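Side-chain contacts in Dps family DNA-binding stress response protein (Thermosynechococcus elongatus, PDB 2C41), which forms a twelve-subunit assembly of the ferritin-like Dps family and probably binds and oxidises iron and binds DNA during stress: residues Glu9-Thr14 with Ala123-Thr128; Arg65-Met68 with Gln72-Ala75; Glu112-Ala117 with Thr138-Arg143. One frame throughout, in Å; residues are numbered along the deposited sequence.

Contact 1 of 3, residues Glu9-Thr14 with Ala123-Thr128; sequences EQVLTT and AGDIGT
Val11 reaches across to Ala123, Asp125 and Thr128. Its two methyls divide the work. Val11 CG2 meets Ala123 CB at 3.8 Å. CG1 stands anti to the backbone N (chi1 167°), which points it at Asp125 and Thr128: Val11 CG1 lies 3.6 Å from Asp125 OD2 and meets Thr128 CG2 tip to tip at 3.9 Å. The carboxylate that CG1 touches is held from its own helix start. Asp125 is the N-cap of helix 126-149. Asp125 OD1 accepts from Thr128 N at 3.1 Å, with an N-H...O angle of 165°, and Asp125 OD2 takes the Thr128 hydroxyl OG1 at 2.6 Å. Both donors come from above the carboxylate plane. Further out, Arg65 makes a salt bridge to Asp125 OD1 and a hydrogen bond to Thr128 OG1. Gly124, with positive phi, closes helix 95-122 in a Schellman motif. Replacing Asp125 with an alanine would probably leave Thr128 N uncapped and the Arg65 guanidinium without its anionic mate. The chemistry is thus split. Val11 adds only van der Waals contact, while the buried carboxylate is satisfied by Thr128 and Arg65, which is likely to keep it ionised where helix 6-35 packs against the start of helix 126-149.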
loop_
_atom_site.group_PDB
_atom_site.type_symbol
_atom_site.label_atom_id
_atom_site.label_comp_id
_atom_site.label_asym_id
_atom_site.label_seq_id
_atom_site.Cartn_x
_atom_site.Cartn_y
_atom_site.Cartn_z
ATOM N N GLU C 9 -25.135 -36.495 -2.663
ATOM C CA GLU C 9 -24.064 -37.350 -3.159
ATOM C C GLU C 9 -23.677 -36.922 -4.574
ATOM O O GLU C 9 -22.502 -36.785 -4.906
ATOM C CB GLU C 9 -24.498 -38.816 -3.110
ATOM C CG GLU C 9 -24.665 -39.322 -1.690
ATOM C CD GLU C 9 -25.484 -40.602 -1.588
ATOM O OE1 GLU C 9 -25.856 -41.187 -2.629
ATOM O OE2 GLU C 9 -25.759 -41.020 -0.445
ATOM N N GLN C 10 -24.684 -36.673 -5.395
ATOM C CA GLN C 10 -24.466 -36.195 -6.758
ATOM C C GLN C 10 -23.733 -34.856 -6.785
ATOM O O GLN C 10 -22.856 -34.650 -7.619
ATOM C CB GLN C 10 -25.789 -36.078 -7.521
ATOM C CG GLN C 10 -26.379 -37.432 -7.907
ATOM C CD GLN C 10 -27.704 -37.308 -8.634
ATOM O OE1 GLN C 10 -27.833 -36.545 -9.592
ATOM N NE2 GLN C 10 -28.696 -38.068 -8.187
ATOM N N VAL C 11 -24.088 -33.947 -5.876
ATOM C CA VAL C 11 -23.386 -32.658 -5.794
ATOM C C VAL C 11 -21.885 -32.873 -5.546
ATOM O O VAL C 11 -21.038 -32.262 -6.211
ATOM C CB VAL C 11 -23.987 -31.730 -4.715
ATOM C CG1 VAL C 11 -23.054 -30.554 -4.440
ATOM C CG2 VAL C 11 -25.341 -31.217 -5.155
ATOM N N LEU C 12 -21.558 -33.743 -4.595
ATOM C CA LEU C 12 -20.160 -34.041 -4.292
ATOM C C LEU C 12 -19.428 -34.591 -5.513
ATOM O O LEU C 12 -18.284 -34.208 -5.784
ATOM C CB LEU C 12 -20.050 -34.999 -3.105
ATOM C CG LEU C 12 -20.440 -34.368 -1.766
ATOM C CD1 LEU C 12 -20.506 -35.437 -0.668
ATOM C CD2 LEU C 12 -19.463 -33.260 -1.396
ATOM N N THR C 13 -20.103 -35.456 -6.268
ATOM C CA THR C 13 -19.536 -35.995 -7.508
ATOM C C THR C 13 -19.206 -34.854 -8.484
ATOM O O THR C 13 -18.122 -34.838 -9.065
ATOM C CB THR C 13 -20.490 -37.045 -8.138
ATOM O OG1 THR C 13 -20.609 -38.158 -7.245
ATOM C CG2 THR C 13 -19.986 -37.519 -9.494
ATOM N N THR C 14 -20.116 -33.888 -8.624
ATOM C CA THR C 14 -19.873 -32.751 -9.521
ATOM C C THR C 14 -18.658 -31.942 -9.068
ATOM O O THR C 14 -17.858 -31.520 -9.899
ATOM C CB THR C 14 -21.085 -31.803 -9.687
ATOM O OG1 THR C 14 -21.231 -30.957 -8.531
ATOM C CG2 THR C 14 -22.381 -32.590 -9.967
ATOM N N ALA C 123 -30.776 -30.012 -5.291
ATOM C CA ALA C 123 -30.390 -30.540 -3.976
ATOM C C ALA C 123 -30.653 -29.545 -2.839
ATOM O O ALA C 123 -30.466 -29.877 -1.658
ATOM C CB ALA C 123 -28.922 -30.945 -3.977
ATOM N N GLY C 124 -31.062 -28.328 -3.199
ATOM C CA GLY C 124 -31.265 -27.253 -2.232
ATOM C C GLY C 124 -29.953 -26.632 -1.767
ATOM O O GLY C 124 -29.932 -25.867 -0.805
ATOM N N ASP C 125 -28.864 -26.967 -2.458
ATOM C CA ASP C 125 -27.523 -26.492 -2.101
ATOM C C ASP C 125 -27.257 -25.142 -2.767
ATOM O O ASP C 125 -26.552 -25.052 -3.778
ATOM C CB ASP C 125 -26.459 -27.522 -2.502
ATOM C CG ASP C 125 -25.061 -27.163 -1.994
ATOM O OD1 ASP C 125 -24.847 -26.038 -1.474
ATOM O OD2 ASP C 125 -24.164 -28.014 -2.149
ATOM N N ILE C 126 -27.831 -24.092 -2.188
ATOM C CA ILE C 126 -27.747 -22.749 -2.774
ATOM C C ILE C 126 -26.304 -22.233 -2.864
ATOM O O ILE C 126 -25.953 -21.526 -3.805
ATOM C CB ILE C 126 -28.688 -21.711 -2.059
ATOM C CG1 ILE C 126 -28.273 -21.490 -0.593
ATOM C CG2 ILE C 126 -30.164 -22.154 -2.183
ATOM C CD1 ILE C 126 -29.105 -20.458 0.154
ATOM N N GLY C 127 -25.474 -22.604 -1.893
ATOM C CA GLY C 127 -24.067 -22.191 -1.882
ATOM C C GLY C 127 -23.291 -22.753 -3.064
ATOM O O GLY C 127 -22.570 -22.026 -3.739
ATOM N N THR C 128 -23.434 -24.051 -3.309
ATOM C CA THR C 128 -22.732 -24.691 -4.417
ATOM C C THR C 128 -23.252 -24.202 -5.765
ATOM O O THR C 128 -22.460 -23.988 -6.689
ATOM C CB THR C 128 -22.805 -26.216 -4.326
ATOM O OG1 THR C 128 -22.173 -26.636 -3.117
ATOM C CG2 THR C 128 -22.116 -26.872 -5.514
#

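Contact 2 of 3, residues Arg65-Met68 with Gln72-Ala75; sequences RSLM and QPVA
Gln72 meets Ser66 and Leu67 through its backbone. Its own CB points away from residues 65-68. Ser66 CB rests on the carbonyl carbon, Gln72 C, at 3.7 Å, and Leu67 CD1 lies 4.3 Å from Gln72 CA. The carbonyl oxygen is linked to Ser66 through a water. That water sits 2.7 Å from Ser66 OG and gives a weak, long bond of 3.4 Å to Gln72 O. Lys16 NZ also bonds to this oxygen, so the water is not its sole partner. Ser66 OG lies anti to its carbonyl carbon (chi1 -70°), and there it meets the water while CB faces the loop.

Pro73 follows and takes most of the apolar contact. Ser66 CB is 3.8 Å from Pro73 N. On the ring, both methyls of Leu67 converge on one carbon: Leu67 CD2 is 3.6 Å and Leu67 CD1 3.7 Å from Pro73 CD. Leu67 CD2 also lies 3.8 Å from Pro73 CG. The Leu67 side chain bends toward the loop only at its end. Trp34 of a neighbouring subunit packs on both Leu67 and Pro73, and Trp144 of another subunit also packs on Leu67.

Val74 turns away from residues 65-68. It packs instead on Tyr80 and Val83 of helix 80-83, the short helix in the long connection that Dps proteins carry between their second and third bundle helices.

The chemistry is that of a chain folding back on the helix it has just left. Pro73 has no N-H to donate, and what crosses directly is carbon contact, with one weak water bridge beside it. The Leu67-Pro73 pair continues directly into a subunit interface.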
loop_
_atom_site.group_PDB
_atom_site.type_symbol
_atom_site.label_atom_id
_atom_site.label_comp_id
_atom_site.label_asym_id
_atom_site.label_seq_id
_atom_site.Cartn_x
_atom_site.Cartn_y
_atom_site.Cartn_z
ATOM N N ARG C 65 -15.094 -26.631 -1.073
ATOM C CA ARG C 65 -16.553 -26.781 -1.097
ATOM C C ARG C 65 -16.958 -28.209 -0.706
ATOM O O ARG C 65 -17.905 -28.398 0.060
ATOM C CB ARG C 65 -17.146 -26.396 -2.457
ATOM C CG ARG C 65 -18.689 -26.284 -2.450
ATOM C CD ARG C 65 -19.189 -25.054 -1.657
ATOM N NE ARG C 65 -20.626 -25.150 -1.367
ATOM C CZ ARG C 65 -21.231 -24.539 -0.349
ATOM N NH1 ARG C 65 -22.538 -24.703 -0.151
ATOM N NH2 ARG C 65 -20.534 -23.764 0.477
ATOM N N SER C 66 -16.219 -29.201 -1.208
ATOM C CA SER C 66 -16.468 -30.600 -0.833
ATOM C C SER C 66 -16.352 -30.811 0.678
ATOM O O SER C 66 -17.194 -31.480 1.285
ATOM C CB SER C 66 -15.527 -31.542 -1.576
ATOM O OG SER C 66 -15.853 -31.591 -2.952
ATOM N N LEU C 67 -15.306 -30.247 1.278
ATOM C CA LEU C 67 -15.107 -30.326 2.730
ATOM C C LEU C 67 -16.241 -29.664 3.512
ATOM O O LEU C 67 -16.666 -30.174 4.548
ATOM C CB LEU C 67 -13.779 -29.684 3.140
ATOM C CG LEU C 67 -12.417 -30.376 2.970
ATOM C CD1 LEU C 67 -12.445 -31.883 3.184
ATOM C CD2 LEU C 67 -11.798 -30.037 1.656
ATOM N N MET C 68 -16.735 -28.532 3.005
ATOM C CA MET C 68 -17.825 -27.805 3.659
ATOM C C MET C 68 -19.151 -28.564 3.617
ATOM O O MET C 68 -20.081 -28.265 4.387
ATOM C CB MET C 68 -17.981 -26.416 3.045
ATOM C CG MET C 68 -16.814 -25.508 3.350
ATOM S SD MET C 68 -16.924 -23.940 2.462
ATOM C CE MET C 68 -15.260 -23.858 1.872
ATOM N N GLN C 72 -15.102 -35.176 0.722
ATOM C CA GLN C 72 -13.679 -34.988 0.476
ATOM C C GLN C 72 -13.448 -34.578 -0.973
ATOM O O GLN C 72 -14.127 -35.082 -1.880
ATOM C CB GLN C 72 -12.921 -36.288 0.734
ATOM C CG GLN C 72 -12.827 -36.685 2.208
ATOM C CD GLN C 72 -11.758 -37.726 2.453
ATOM O OE1 GLN C 72 -11.268 -37.878 3.570
ATOM N NE2 GLN C 72 -11.384 -38.446 1.407
ATOM N N PRO C 73 -12.459 -33.703 -1.207
ATOM C CA PRO C 73 -12.126 -33.346 -2.578
ATOM C C PRO C 73 -11.272 -34.435 -3.226
ATOM O O PRO C 73 -10.847 -35.371 -2.552
ATOM C CB PRO C 73 -11.288 -32.077 -2.404
ATOM C CG PRO C 73 -10.590 -32.288 -1.097
ATOM C CD PRO C 73 -11.571 -33.036 -0.231
ATOM N N VAL C 74 -11.032 -34.317 -4.528
ATOM C CA VAL C 74 -9.969 -35.085 -5.155
ATOM C C VAL C 74 -8.689 -34.580 -4.490
ATOM O O VAL C 74 -8.561 -33.380 -4.228
ATOM C CB VAL C 74 -9.916 -34.860 -6.679
ATOM C CG1 VAL C 74 -8.831 -35.721 -7.310
ATOM C CG2 VAL C 74 -11.287 -35.180 -7.317
ATOM N N ALA C 75 -7.754 -35.480 -4.194
ATOM C CA ALA C 75 -6.525 -35.069 -3.496
ATOM C C ALA C 75 -5.271 -35.829 -3.931
ATOM O O ALA C 75 -4.190 -35.251 -4.016
ATOM C CB ALA C 75 -6.718 -35.176 -1.988
HETATM O O HOH W 1 -16.895 -34.063 -3.469
#

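Contact 3 of 3, residues Glu112-Ala117 with Thr138-Arg143; sequences EMHQDA and THQKHR
The His114 ring presents its edge to Gln140. Gln140 NE2 lies close to the ring plane, 3.6 Å from His114 CE1, and the amide plane is turned 54° from the ring. A water occupies the same plane at the edge. It is 2.8 Å from His114 NE2 and accepts a hydrogen bond of 3.1 Å from Gln140 NE2, so ring and amide are linked through it. His114 CG stands anti to the carbonyl carbon (chi1 -78°). This turns the ring back along its helix, where ND1 bonds to Ile110 O. The other end of the amide is also held: Gln140 OE1 bonds to Arg65 of a neighbouring subunit. These bonds are likely to fix the rotation of both flat groups.

The His139 ring is met obliquely by Met113. Met113 SD lies 5.0 Å from the centroid of the His139 ring, 60° off its normal, and the methyl CE also touches the ring. The methionine chain is extended beyond CG and crosses the histidine at about a right angle. The His106 ring also meets His139. Within helix 126-149 itself, Thr138 O lies over one face of the His142 ring, toward the rim.

The contact therefore has two levels: a sulfur-aromatic pair, and a water-bridged polar pair beside the subunit interface. It joins helix 95-122 to helix 126-149. These helices are consecutive, joined by a tight turn, and form the antiparallel hairpin of the last two long helices in the ferritin-like four-helix bundle.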
loop_
_atom_site.group_PDB
_atom_site.type_symbol
_atom_site.label_atom_id
_atom_site.label_comp_id
_atom_site.label_asym_id
_atom_site.label_seq_id
_atom_site.Cartn_x
_atom_site.Cartn_y
_atom_site.Cartn_z
ATOM N N GLU C 112 -20.802 -27.934 -18.305
ATOM C CA GLU C 112 -20.834 -28.689 -17.054
ATOM C C GLU C 112 -21.241 -27.844 -15.849
ATOM O O GLU C 112 -22.009 -28.310 -15.008
ATOM C CB GLU C 112 -19.499 -29.384 -16.792
ATOM C CG GLU C 112 -19.242 -30.559 -17.741
ATOM C CD GLU C 112 -18.085 -31.435 -17.315
ATOM O OE1 GLU C 112 -17.886 -32.494 -17.949
ATOM O OE2 GLU C 112 -17.363 -31.081 -16.357
ATOM N N MET C 113 -20.735 -26.615 -15.761
ATOM C CA MET C 113 -21.099 -25.749 -14.640
ATOM C C MET C 113 -22.581 -25.381 -14.639
ATOM O O MET C 113 -23.192 -25.283 -13.577
ATOM C CB MET C 113 -20.220 -24.503 -14.589
ATOM C CG MET C 113 -18.817 -24.790 -14.040
ATOM S SD MET C 113 -17.954 -23.259 -13.639
ATOM C CE MET C 113 -16.413 -23.939 -12.997
ATOM N N HIS C 114 -23.165 -25.198 -15.821
ATOM C CA HIS C 114 -24.609 -24.950 -15.897
ATOM C C HIS C 114 -25.380 -26.192 -15.431
ATOM O O HIS C 114 -26.331 -26.088 -14.655
ATOM C CB HIS C 114 -25.029 -24.529 -17.307
ATOM C CG HIS C 114 -24.725 -23.096 -17.627
ATOM N ND1 HIS C 114 -23.474 -22.669 -18.020
ATOM C CD2 HIS C 114 -25.516 -21.996 -17.622
ATOM C CE1 HIS C 114 -23.507 -21.363 -18.236
ATOM N NE2 HIS C 114 -24.732 -20.928 -17.992
ATOM N N GLN C 115 -24.958 -27.360 -15.898
ATOM C CA GLN C 115 -25.578 -28.626 -15.481
ATOM C C GLN C 115 -25.426 -28.851 -13.975
ATOM O O GLN C 115 -26.388 -29.226 -13.288
ATOM C CB GLN C 115 -24.989 -29.800 -16.267
ATOM C CG GLN C 115 -25.366 -29.768 -17.741
ATOM C CD GLN C 115 -24.691 -30.835 -18.585
ATOM O OE1 GLN C 115 -25.239 -31.241 -19.613
ATOM N NE2 GLN C 115 -23.496 -31.277 -18.184
ATOM N N ASP C 116 -24.224 -28.594 -13.470
ATOM C CA ASP C 116 -23.912 -28.817 -12.062
ATOM C C ASP C 116 -24.593 -27.809 -11.133
ATOM O O ASP C 116 -24.976 -28.157 -10.010
ATOM C CB ASP C 116 -22.401 -28.825 -11.854
ATOM C CG ASP C 116 -21.720 -29.980 -12.571
ATOM O OD1 ASP C 116 -20.497 -29.894 -12.779
ATOM O OD2 ASP C 116 -22.397 -30.977 -12.927
ATOM N N ALA C 117 -24.767 -26.575 -11.607
ATOM C CA ALA C 117 -25.542 -25.582 -10.860
ATOM C C ALA C 117 -26.993 -26.050 -10.714
ATOM O O ALA C 117 -27.598 -25.888 -9.654
ATOM C CB ALA C 117 -25.479 -24.210 -11.533
ATOM N N THR C 138 -16.392 -16.328 -15.184
ATOM C CA THR C 138 -14.960 -16.204 -15.475
ATOM C C THR C 138 -14.592 -17.058 -16.700
ATOM O O THR C 138 -13.876 -16.604 -17.588
ATOM C CB THR C 138 -14.125 -16.563 -14.232
ATOM O OG1 THR C 138 -14.373 -15.567 -13.231
ATOM C CG2 THR C 138 -12.640 -16.599 -14.555
ATOM N N HIS C 139 -15.108 -18.283 -16.754
ATOM C CA HIS C 139 -14.913 -19.126 -17.939
ATOM C C HIS C 139 -15.482 -18.489 -19.208
ATOM O O HIS C 139 -14.868 -18.555 -20.287
ATOM C CB HIS C 139 -15.492 -20.519 -17.701
ATOM C CG HIS C 139 -14.555 -21.419 -16.965
ATOM N ND1 HIS C 139 -14.691 -21.713 -15.624
ATOM C CD2 HIS C 139 -13.435 -22.052 -17.377
ATOM C CE1 HIS C 139 -13.706 -22.510 -15.251
ATOM N NE2 HIS C 139 -12.927 -22.725 -16.294
ATOM N N GLN C 140 -16.646 -17.854 -19.073
ATOM C CA GLN C 140 -17.255 -17.165 -20.217
ATOM C C GLN C 140 -16.393 -15.985 -20.685
ATOM O O GLN C 140 -16.279 -15.731 -21.891
ATOM C CB GLN C 140 -18.688 -16.752 -19.897
ATOM C CG GLN C 140 -19.597 -17.976 -19.803
ATOM C CD GLN C 140 -20.937 -17.717 -19.145
ATOM O OE1 GLN C 140 -21.068 -16.888 -18.235
ATOM N NE2 GLN C 140 -21.951 -18.469 -19.585
ATOM N N LYS C 141 -15.765 -15.289 -19.739
ATOM C CA LYS C 141 -14.840 -14.200 -20.086
ATOM C C LYS C 141 -13.627 -14.739 -20.844
ATOM O O LYS C 141 -13.254 -14.210 -21.896
ATOM C CB LYS C 141 -14.377 -13.438 -18.840
ATOM C CG LYS C 141 -13.408 -12.284 -19.167
ATOM C CD LYS C 141 -12.889 -11.581 -17.904
ATOM C CE LYS C 141 -11.923 -12.481 -17.118
ATOM N NZ LYS C 141 -11.127 -11.705 -16.125
ATOM N N HIS C 142 -13.041 -15.811 -20.316
ATOM C CA HIS C 142 -11.874 -16.450 -20.920
ATOM C C HIS C 142 -12.163 -16.909 -22.342
ATOM O O HIS C 142 -11.353 -16.700 -23.248
ATOM C CB HIS C 142 -11.431 -17.649 -20.084
ATOM C CG HIS C 142 -10.859 -17.284 -18.746
ATOM N ND1 HIS C 142 -10.545 -18.227 -17.791
ATOM C CD2 HIS C 142 -10.538 -16.081 -18.207
ATOM C CE1 HIS C 142 -10.052 -17.624 -16.722
ATOM N NE2 HIS C 142 -10.043 -16.321 -16.946
ATOM N N ARG C 143 -13.326 -17.531 -22.528
ATOM C CA ARG C 143 -13.748 -18.020 -23.838
ATOM C C ARG C 143 -13.876 -16.870 -24.840
ATOM O O ARG C 143 -13.429 -16.976 -25.981
ATOM C CB ARG C 143 -15.076 -18.779 -23.707
ATOM C CG ARG C 143 -15.683 -19.191 -25.041
ATOM C CD ARG C 143 -17.067 -19.810 -24.844
ATOM N NE ARG C 143 -17.704 -20.038 -26.136
ATOM C CZ ARG C 143 -18.416 -19.129 -26.802
ATOM N NH1 ARG C 143 -18.944 -19.447 -27.984
ATOM N NH2 ARG C 143 -18.603 -17.905 -26.295
HETATM O O HOH W 2 -24.499 -18.110 -17.933
#

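Overall arrangement
Contact 1 joins helix 6-35 to the start of helix 126-149, contact 3 joins helices 95-122 and 126-149, and contact 2 folds the loop after helix 41-68 back on that helix. Contacts 1 and 2 have centres about 12 Å apart and touch through Arg65. Contact 3 lies nearer the middle of the chain, its centre about 16 Å from that of contact 1 and 20 Å from that of contact 2. It touches contact 1 between Thr14 and Asp116 but does not reach contact 2. Contact 1 brings together segments more than 100 residues apart. Contact 2 is local and closes before contact 3 opens. Each contact also borders other subunits of the twelve-chain assembly.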